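Local coordinates for glycoside hydrolase family 31 (Trueperella pyogenes, PDB 5I0F), which probably hydrolyses the alpha-glucosidic linkages of cycloalternan, a cyclic glucan, through a covalent glycosyl-enzyme intermediate, at residues 172-182 against 209-220. Numbering follows the deposited sequence.
Sequences DEHVVGFGERY and TYLPMPFAQVVN
H174 and V219 form one of two hydrogen-bonded pairs, with V176 and Q217, in an antiparallel ladder broken by a beta bulge; it joins the edge strand 174-179 to strand 212-219 in a mixed sheet beside the family 31 TIM barrel. The bulge is evident from the register, which slips by two residues between the pairs G177-A216 and G179-P212. Here packing is tight: A216 CB sits over one face of the F178 ring, 3.8 Å from its centroid and 17° off the normal, a CH-pi contact. The V176 carbonyl takes two donors from opposite faces of its plane, Q217 N at 2.9 Å and Q217 NE2 at 3.1 Å. A bent chain (chi2 -123°) folds the Q217 amide back to it, and NE2 also donates to A552 O. The D172-N220 end is the solvent side: both residues, lying side by side, are partly exposed, and a water 2.8 Å from D172 OD1 reaches N220 ND2 by only a weak bond, while E221 also bonds the D172 carboxylate. Toward the sugar-binding side, T209 OG1 donates to E180 O at 2.6 Å and accepts from L211 N, the bond that defines an ST turn. T209 CG2 covers the centre of the R181 guanidinium, whose NH2 also donates to D193 O of strand 191-194; NE and NH2 each lie 2.9 Å from F178 O, NH2 in the carbonyl plane and NE above it.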
loop_
_atom_site.group_PDB
_atom_site.type_symbol
_atom_site.label_atom_id
_atom_site.label_comp_id
_atom_site.label_asym_id
_atom_site.label_seq_id
_atom_site.Cartn_x
_atom_site.Cartn_y
_atom_site.Cartn_z
ATOM N N ASP A 172 -16.509 -13.644 22.721
ATOM C CA ASP A 172 -16.784 -14.244 21.414
ATOM C C ASP A 172 -16.608 -13.284 20.233
ATOM O O ASP A 172 -17.062 -13.596 19.123
ATOM C CB ASP A 172 -18.194 -14.815 21.388
ATOM C CG ASP A 172 -19.271 -13.736 21.458
ATOM O OD1 ASP A 172 -19.046 -12.672 22.117
ATOM O OD2 ASP A 172 -20.344 -13.983 20.860
ATOM N N GLU A 173 -15.960 -12.136 20.450
ATOM C CA GLU A 173 -15.836 -11.131 19.387
ATOM C C GLU A 173 -14.558 -11.294 18.567
ATOM O O GLU A 173 -13.507 -11.651 19.104
ATOM C CB GLU A 173 -15.958 -9.719 19.956
ATOM C CG GLU A 173 -17.412 -9.374 20.246
ATOM C CD GLU A 173 -17.650 -8.016 20.870
ATOM O OE1 GLU A 173 -16.767 -7.461 21.568
ATOM O OE2 GLU A 173 -18.785 -7.503 20.707
ATOM N N HIS A 174 -14.680 -10.991 17.276
ATOM C CA HIS A 174 -13.615 -11.050 16.286
ATOM C C HIS A 174 -13.428 -9.659 15.695
ATOM O O HIS A 174 -14.403 -8.893 15.566
ATOM C CB HIS A 174 -14.008 -12.007 15.191
ATOM C CG HIS A 174 -14.359 -13.360 15.691
ATOM N ND1 HIS A 174 -13.416 -14.344 15.883
ATOM C CD2 HIS A 174 -15.538 -13.877 16.105
ATOM C CE1 HIS A 174 -14.012 -15.429 16.343
ATOM N NE2 HIS A 174 -15.296 -15.166 16.498
ATOM N N VAL A 175 -12.185 -9.322 15.365
ATOM C CA VAL A 175 -11.837 -7.986 14.913
ATOM C C VAL A 175 -11.314 -8.064 13.485
ATOM O O VAL A 175 -10.304 -8.712 13.225
ATOM C CB VAL A 175 -10.788 -7.316 15.826
ATOM C CG1 VAL A 175 -10.580 -5.864 15.405
ATOM C CG2 VAL A 175 -11.236 -7.366 17.277
ATOM N N VAL A 176 -12.021 -7.431 12.555
ATOM C CA VAL A 176 -11.617 -7.431 11.141
ATOM C C VAL A 176 -11.531 -6.001 10.659
ATOM O O VAL A 176 -12.467 -5.222 10.833
ATOM C CB VAL A 176 -12.594 -8.225 10.274
ATOM C CG1 VAL A 176 -12.178 -8.176 8.811
ATOM C CG2 VAL A 176 -12.672 -9.661 10.762
ATOM N N GLY A 177 -10.395 -5.664 10.059
ATOM C CA GLY A 177 -10.200 -4.349 9.499
ATOM C C GLY A 177 -8.763 -3.889 9.519
ATOM O O GLY A 177 -7.814 -4.679 9.324
ATOM N N PHE A 178 -8.628 -2.598 9.790
ATOM C CA PHE A 178 -7.377 -1.864 9.740
ATOM C C PHE A 178 -6.796 -1.761 8.329
ATOM O O PHE A 178 -5.580 -1.567 8.167
ATOM C CB PHE A 178 -6.363 -2.441 10.725
ATOM C CG PHE A 178 -6.896 -2.583 12.129
ATOM C CD1 PHE A 178 -7.165 -1.466 12.893
ATOM C CD2 PHE A 178 -7.099 -3.834 12.692
ATOM C CE1 PHE A 178 -7.642 -1.585 14.173
ATOM C CE2 PHE A 178 -7.557 -3.954 13.993
ATOM C CZ PHE A 178 -7.844 -2.832 14.731
ATOM N N GLY A 179 -7.683 -1.856 7.330
ATOM C CA GLY A 179 -7.317 -1.758 5.927
ATOM C C GLY A 179 -6.928 -3.107 5.352
ATOM O O GLY A 179 -7.347 -4.156 5.833
ATOM N N GLU A 180 -6.114 -3.068 4.303
ATOM C CA GLU A 180 -5.653 -4.300 3.647
ATOM C C GLU A 180 -4.569 -4.959 4.520
ATOM O O GLU A 180 -3.513 -4.361 4.780
ATOM C CB GLU A 180 -5.140 -3.969 2.250
ATOM C CG GLU A 180 -4.527 -5.136 1.459
ATOM C CD GLU A 180 -3.931 -4.677 0.151
ATOM O OE1 GLU A 180 -3.290 -3.581 0.145
ATOM O OE2 GLU A 180 -4.087 -5.399 -0.884
ATOM N N ARG A 181 -4.836 -6.186 4.969
ATOM C CA ARG A 181 -3.898 -6.917 5.815
ATOM C C ARG A 181 -3.590 -8.265 5.197
ATOM O O ARG A 181 -4.443 -8.876 4.564
ATOM C CB ARG A 181 -4.440 -7.076 7.250
ATOM C CG ARG A 181 -4.743 -5.762 7.953
ATOM C CD ARG A 181 -3.450 -5.083 8.379
ATOM N NE ARG A 181 -3.627 -3.670 8.655
ATOM C CZ ARG A 181 -2.711 -2.881 9.225
ATOM N NH1 ARG A 181 -1.528 -3.347 9.623
ATOM N NH2 ARG A 181 -3.003 -1.606 9.402
ATOM N N TYR A 182 -2.356 -8.720 5.393
ATOM C CA TYR A 182 -1.804 -9.869 4.683
ATOM C C TYR A 182 -1.547 -11.096 5.557
ATOM O O TYR A 182 -1.192 -12.155 5.047
ATOM C CB TYR A 182 -0.468 -9.448 4.059
ATOM C CG TYR A 182 -0.593 -8.380 2.998
ATOM C CD1 TYR A 182 -0.724 -7.029 3.345
ATOM C CD2 TYR A 182 -0.526 -8.700 1.654
ATOM C CE1 TYR A 182 -0.828 -6.042 2.372
ATOM C CE2 TYR A 182 -0.625 -7.726 0.697
ATOM C CZ TYR A 182 -0.766 -6.394 1.069
ATOM O OH TYR A 182 -0.835 -5.413 0.119
ATOM N N THR A 209 1.628 -2.981 5.674
ATOM C CA THR A 209 0.751 -2.808 4.521
ATOM C C THR A 209 0.966 -1.446 3.836
ATOM O O THR A 209 1.362 -0.440 4.478
ATOM C CB THR A 209 -0.744 -2.986 4.946
ATOM O OG1 THR A 209 -1.599 -2.847 3.808
ATOM C CG2 THR A 209 -1.160 -1.980 5.989
ATOM N N TYR A 210 0.667 -1.449 2.545
ATOM C CA TYR A 210 0.579 -0.270 1.724
ATOM C C TYR A 210 -0.696 0.547 1.962
ATOM O O TYR A 210 -0.737 1.740 1.624
ATOM C CB TYR A 210 0.531 -0.630 0.238
ATOM C CG TYR A 210 1.586 -1.537 -0.342
ATOM C CD1 TYR A 210 2.785 -1.028 -0.839
ATOM C CD2 TYR A 210 1.338 -2.899 -0.487
ATOM C CE1 TYR A 210 3.743 -1.871 -1.426
ATOM C CE2 TYR A 210 2.274 -3.745 -1.077
ATOM C CZ TYR A 210 3.481 -3.237 -1.535
ATOM O OH TYR A 210 4.414 -4.064 -2.161
ATOM N N LEU A 211 -1.733 -0.106 2.486
ATOM C CA LEU A 211 -3.090 0.449 2.520
ATOM C C LEU A 211 -3.747 0.218 3.891
ATOM O O LEU A 211 -4.724 -0.563 4.020
ATOM C CB LEU A 211 -3.913 -0.191 1.398
ATOM C CG LEU A 211 -4.952 0.677 0.699
ATOM C CD1 LEU A 211 -5.680 -0.131 -0.373
ATOM C CD2 LEU A 211 -5.950 1.258 1.678
ATOM N N PRO A 212 -3.232 0.899 4.923
ATOM C CA PRO A 212 -3.816 0.770 6.251
ATOM C C PRO A 212 -5.015 1.705 6.383
ATOM O O PRO A 212 -5.161 2.634 5.586
ATOM C CB PRO A 212 -2.686 1.248 7.163
ATOM C CG PRO A 212 -1.975 2.266 6.348
ATOM C CD PRO A 212 -2.047 1.777 4.925
ATOM N N MET A 213 -5.840 1.464 7.388
ATOM C CA MET A 213 -6.879 2.422 7.823
ATOM C C MET A 213 -7.050 2.336 9.335
ATOM O O MET A 213 -6.910 1.255 9.910
ATOM C CB MET A 213 -8.211 2.142 7.136
ATOM C CG MET A 213 -8.200 2.362 5.627
ATOM S SD MET A 213 -9.832 2.142 4.932
ATOM C CE MET A 213 -9.467 1.993 3.179
ATOM N N PRO A 214 -7.344 3.469 9.999
ATOM C CA PRO A 214 -7.556 3.433 11.445
ATOM C C PRO A 214 -9.016 3.117 11.785
ATOM O O PRO A 214 -9.698 3.916 12.432
ATOM C CB PRO A 214 -7.132 4.829 11.882
ATOM C CG PRO A 214 -7.524 5.704 10.709
ATOM C CD PRO A 214 -7.260 4.854 9.495
ATOM N N PHE A 215 -9.449 1.931 11.384
ATOM C CA PHE A 215 -10.853 1.499 11.456
ATOM C C PHE A 215 -10.880 -0.005 11.556
ATOM O O PHE A 215 -10.057 -0.679 10.913
ATOM C CB PHE A 215 -11.650 1.926 10.199
ATOM C CG PHE A 215 -12.865 1.054 9.915
ATOM C CD1 PHE A 215 -14.068 1.282 10.563
ATOM C CD2 PHE A 215 -12.793 0.003 9.016
ATOM C CE1 PHE A 215 -15.166 0.472 10.330
ATOM C CE2 PHE A 215 -13.893 -0.819 8.780
ATOM C CZ PHE A 215 -15.088 -0.564 9.426
ATOM N N ALA A 216 -11.825 -0.532 12.329
ATOM C CA ALA A 216 -12.118 -1.973 12.344
ATOM C C ALA A 216 -13.545 -2.224 12.797
ATOM O O ALA A 216 -14.136 -1.411 13.498
ATOM C CB ALA A 216 -11.145 -2.706 13.257
ATOM N N GLN A 217 -14.089 -3.358 12.384
ATOM C CA GLN A 217 -15.380 -3.821 12.876
ATOM C C GLN A 217 -15.146 -4.972 13.834
ATOM O O GLN A 217 -14.137 -5.687 13.743
ATOM C CB GLN A 217 -16.340 -4.180 11.735
ATOM C CG GLN A 217 -15.922 -5.281 10.796
ATOM C CD GLN A 217 -15.891 -4.795 9.341
ATOM O OE1 GLN A 217 -16.929 -4.611 8.699
ATOM N NE2 GLN A 217 -14.691 -4.569 8.826
ATOM N N VAL A 218 -16.066 -5.109 14.783
ATOM C CA VAL A 218 -15.947 -6.087 15.849
ATOM C C VAL A 218 -17.241 -6.870 15.822
ATOM O O VAL A 218 -18.318 -6.294 15.985
ATOM C CB VAL A 218 -15.737 -5.422 17.212
ATOM C CG1 VAL A 218 -15.547 -6.487 18.286
ATOM C CG2 VAL A 218 -14.550 -4.453 17.203
ATOM N N VAL A 219 -17.138 -8.173 15.585
ATOM C CA VAL A 219 -18.303 -8.991 15.241
ATOM C C VAL A 219 -18.404 -10.134 16.236
ATOM O O VAL A 219 -17.424 -10.836 16.452
ATOM C CB VAL A 219 -18.194 -9.545 13.802
ATOM C CG1 VAL A 219 -19.472 -10.273 13.405
ATOM C CG2 VAL A 219 -17.920 -8.402 12.836
ATOM N N ASN A 220 -19.578 -10.306 16.847
ATOM C CA ASN A 220 -19.803 -11.410 17.797
ATOM C C ASN A 220 -20.377 -12.622 17.077
ATOM O O ASN A 220 -20.636 -12.568 15.878
ATOM C CB ASN A 220 -20.625 -10.966 19.023
ATOM C CG ASN A 220 -22.120 -10.802 18.755
ATOM O OD1 ASN A 220 -22.684 -11.295 17.773
ATOM N ND2 ASN A 220 -22.787 -10.145 19.691
HETATM O O HOH W 1 -20.719 -10.446 22.401
#